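Local coordinates for chitin oligosaccharide binding protein NagB2 (Paenibacillus sp. FPU-7, PDB 7EHU), which binds chitin oligosaccharides such as N,N'-diacetylchitobiose and probably serves as the extracellular solute-binding protein of a sugar uptake system, at residues V294-F299 / N308-G313. Residues are numbered along the deposited sequence; the frame is centred on the assembly and turned at random.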
ATOM      1  N   VAL A 294     -12.983  15.904  -7.561  1.00  9.43           N
ATOM      2  CA  VAL A 294     -12.402  14.982  -6.587  1.00  9.05           C
ATOM      3  C   VAL A 294     -11.521  15.761  -5.600  1.00  9.67           C
ATOM      4  O   VAL A 294     -10.777  16.677  -5.977  1.00 10.44           O
ATOM      5  CB  VAL A 294     -11.657  13.808  -7.278  1.00  9.87           C
ATOM      6  CG1 VAL A 294     -10.535  14.303  -8.216  1.00 10.33           C
ATOM      7  CG2 VAL A 294     -11.144  12.813  -6.271  1.00  9.22           C
ATOM      8  N   GLY A 295     -11.629  15.404  -4.327  1.00  9.40           N
ATOM      9  CA  GLY A 295     -10.816  15.940  -3.257  1.00  9.70           C
ATOM     10  C   GLY A 295     -10.274  14.811  -2.408  1.00  9.32           C
ATOM     11  O   GLY A 295     -10.403  13.622  -2.751  1.00  9.33           O
ATOM     12  N   TYR A 296      -9.700  15.163  -1.259  1.00  9.10           N
ATOM     13  CA  TYR A 296      -9.052  14.176  -0.414  1.00  9.45           C
ATOM     14  C   TYR A 296      -9.070  14.658   1.022  1.00  9.47           C
ATOM     15  O   TYR A 296      -8.916  15.854   1.271  1.00 10.27           O
ATOM     16  CB  TYR A 296      -7.608  14.006  -0.856  1.00  9.90           C
ATOM     17  CG  TYR A 296      -6.834  12.896  -0.207  1.00  9.56           C
ATOM     18  CD1 TYR A 296      -6.856  11.609  -0.727  1.00  8.78           C
ATOM     19  CD2 TYR A 296      -6.023  13.137   0.902  1.00  9.59           C
ATOM     20  CE1 TYR A 296      -6.100  10.608  -0.176  1.00  9.69           C
ATOM     21  CE2 TYR A 296      -5.260  12.141   1.460  1.00  9.74           C
ATOM     22  CZ  TYR A 296      -5.307  10.873   0.918  1.00  9.25           C
ATOM     23  OH  TYR A 296      -4.501   9.896   1.460  1.00  9.69           O
ATOM     24  N   PHE A 297      -9.211  13.722   1.961  1.00  9.77           N
ATOM     25  CA  PHE A 297      -9.015  14.031   3.369  1.00  9.69           C
ATOM     26  C   PHE A 297      -8.414  12.830   4.086  1.00 10.13           C
ATOM     27  O   PHE A 297      -8.732  11.675   3.775  1.00  9.98           O
ATOM     28  CB  PHE A 297     -10.289  14.536   4.079  1.00 10.71           C
ATOM     29  CG  PHE A 297     -11.491  13.632   3.990  1.00 10.40           C
ATOM     30  CD1 PHE A 297     -12.371  13.720   2.922  1.00 10.79           C
ATOM     31  CD2 PHE A 297     -11.777  12.726   5.024  1.00 10.83           C
ATOM     32  CE1 PHE A 297     -13.510  12.917   2.862  1.00 11.64           C
ATOM     33  CE2 PHE A 297     -12.912  11.910   4.963  1.00 11.23           C
ATOM     34  CZ  PHE A 297     -13.781  12.016   3.876  1.00 11.03           C
ATOM     35  N   ARG A 298      -7.542  13.120   5.045  1.00 10.67           N
ATOM     36  CA  ARG A 298      -7.002  12.063   5.865  1.00 11.30           C
ATOM     37  C   ARG A 298      -8.079  11.555   6.822  1.00 11.28           C
ATOM     38  O   ARG A 298      -9.114  12.181   7.045  1.00 12.08           O
ATOM     39  CB  ARG A 298      -5.752  12.525   6.598  1.00 16.21           C
ATOM     40  CG  ARG A 298      -5.964  13.383   7.793  1.00 19.65           C
ATOM     41  CD  ARG A 298      -4.667  13.452   8.646  1.00 22.17           C
ATOM     42  NE  ARG A 298      -4.758  14.532   9.608  1.00 22.97           N
ATOM     43  CZ  ARG A 298      -4.386  15.790   9.391  1.00 24.96           C
ATOM     44  NH1 ARG A 298      -3.843  16.162   8.242  1.00 26.27           N
ATOM     45  NH2 ARG A 298      -4.550  16.676  10.350  1.00 26.02           N
ATOM     46  N   PHE A 299      -7.849  10.362   7.332  1.00 11.53           N
ATOM     47  CA  PHE A 299      -8.805   9.734   8.225  1.00 11.75           C
ATOM     48  C   PHE A 299      -9.181  10.715   9.341  1.00 12.54           C
ATOM     49  O   PHE A 299      -8.294  11.336   9.932  1.00 13.62           O
ATOM     50  CB  PHE A 299      -8.214   8.443   8.810  1.00 12.88           C
ATOM     51  CG  PHE A 299      -9.255   7.605   9.492  1.00 12.81           C
ATOM     52  CD1 PHE A 299      -9.582   7.826  10.828  1.00 13.78           C
ATOM     53  CD2 PHE A 299      -9.964   6.644   8.790  1.00 13.96           C
ATOM     54  CE1 PHE A 299     -10.582   7.105  11.438  1.00 15.23           C
ATOM     55  CE2 PHE A 299     -10.968   5.934   9.406  1.00 15.19           C
ATOM     56  CZ  PHE A 299     -11.269   6.166  10.728  1.00 15.95           C
ATOM     57  N   ASN A 308      -4.789  13.011  14.241  1.00 16.79           N
ATOM     58  CA  ASN A 308      -3.931  13.756  13.321  1.00 18.08           C
ATOM     59  C   ASN A 308      -2.788  12.938  12.749  1.00 17.21           C
ATOM     60  O   ASN A 308      -1.797  13.495  12.279  1.00 19.64           O
ATOM     61  CB  ASN A 308      -3.442  15.060  13.935  1.00 20.50           C
ATOM     62  CG  ASN A 308      -4.581  15.933  14.290  1.00 23.49           C
ATOM     63  OD1 ASN A 308      -5.312  16.355  13.399  1.00 24.34           O
ATOM     64  ND2 ASN A 308      -4.763  16.219  15.574  1.00 24.97           N
ATOM     65  N   LEU A 309      -2.924  11.626  12.749  1.00 15.08           N
ATOM     66  CA  LEU A 309      -1.955  10.747  12.117  1.00 14.08           C
ATOM     67  C   LEU A 309      -2.427  10.350  10.723  1.00 13.71           C
ATOM     68  O   LEU A 309      -3.616  10.363  10.423  1.00 15.31           O
ATOM     69  CB  LEU A 309      -1.762   9.487  12.964  1.00 14.95           C
ATOM     70  CG  LEU A 309      -1.310   9.724  14.400  1.00 16.04           C
ATOM     71  CD1 LEU A 309      -1.147   8.396  15.123  1.00 16.37           C
ATOM     72  CD2 LEU A 309      -0.007  10.489  14.445  1.00 16.84           C
ATOM     73  N   ILE A 310      -1.482   9.984   9.870  1.00 11.43           N
ATOM     74  CA  ILE A 310      -1.816   9.489   8.542  1.00 10.69           C
ATOM     75  C   ILE A 310      -1.049   8.201   8.283  1.00 10.18           C
ATOM     76  O   ILE A 310       0.141   8.108   8.583  1.00 11.03           O
ATOM     77  CB  ILE A 310      -1.592  10.548   7.442  1.00 10.60           C
ATOM     78  CG1 ILE A 310      -2.206  10.112   6.108  1.00 10.48           C
ATOM     79  CG2 ILE A 310      -0.117  10.884   7.306  1.00 12.25           C
ATOM     80  CD1 ILE A 310      -2.244  11.219   5.069  1.00 12.20           C
ATOM     81  N   ASN A 311      -1.727   7.200   7.756  1.00  9.12           N
ATOM     82  CA  ASN A 311      -1.037   5.974   7.378  1.00  8.97           C
ATOM     83  C   ASN A 311      -0.142   6.268   6.181  1.00  8.32           C
ATOM     84  O   ASN A 311      -0.624   6.785   5.167  1.00  9.23           O
ATOM     85  CB  ASN A 311      -2.093   4.930   7.020  1.00  8.85           C
ATOM     86  CG  ASN A 311      -1.531   3.572   6.585  1.00  8.89           C
ATOM     87  OD1 ASN A 311      -2.152   2.905   5.765  1.00  9.09           O
ATOM     88  ND2 ASN A 311      -0.417   3.131   7.157  1.00 10.63           N
ATOM     89  N   GLY A 312       1.149   5.959   6.286  1.00  8.46           N
ATOM     90  CA  GLY A 312       2.026   6.170   5.149  1.00  8.97           C
ATOM     91  C   GLY A 312       3.441   5.752   5.461  1.00  8.74           C
ATOM     92  O   GLY A 312       3.783   5.420   6.601  1.00 10.55           O
ATOM     93  N   GLY A 313       4.263   5.790   4.424  1.00  9.08           N
ATOM     94  CA  GLY A 313       5.655   5.385   4.535  1.00  9.58           C
ATOM     95  C   GLY A 313       6.218   5.056   3.167  1.00  8.52           C
ATOM     96  O   GLY A 313       5.643   5.410   2.144  1.00  9.13           O
TER
HETATM   97  O   HOH W   1      -5.966  11.163  11.586  1.00 17.47           O
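The amide oxygen N308 OD1 is gripped twice: R298 NH2 reaches it at 3.2 Å, and a residue close to the segment ends supplies a second bond. The arginine bond is fairly straight, 159° at the hydrogen, and the oxygen meets the guanidinium at its edge, in plane. The two flat groups are strongly turned against each other, 71° apart, and the donor stands somewhat off the carbonyl plane. With CG wedged between its own backbone N and carbonyl carbon (chi1 78°), R298 then runs extended as far as NE, which carries the guanidinium obliquely across the N308 end of 308-313. There NE passes N308 CA at 3.9 Å, and CD lies 3.7 Å from L309 O. At the other end of the same side chain, R298 CB packs against I310 CD1 at 4.0 Å, in the residue pair with the nearest CA atoms. Water 1 bridges the two main chains, bonded to L309 O at 2.7 Å and to F299 O at 2.9 Å. R298 NH1 is held by A377 O and S380 OG, which would fix the guanidinium's rotation and tie the end of helix 369-379 to this corner. A leucine in place of R298 would probably leave N308 OD1 without its guanidinium partner and A377 O and S380 OG without this donor. In this solute-binding protein of the periplasmic-binding-protein clan, the contact joins the exit of strand 294-297 to the entry of 309-320 after an eight-residue connection without helix or strand. Both strands pair antiparallel with 138-154, G295 and F297 bonding to Y153 and F151, whereas I310 bonds to A383 and F385 of parallel strand 383-385; F299 packs on helix 197-212, and Y296 on helix 369-379.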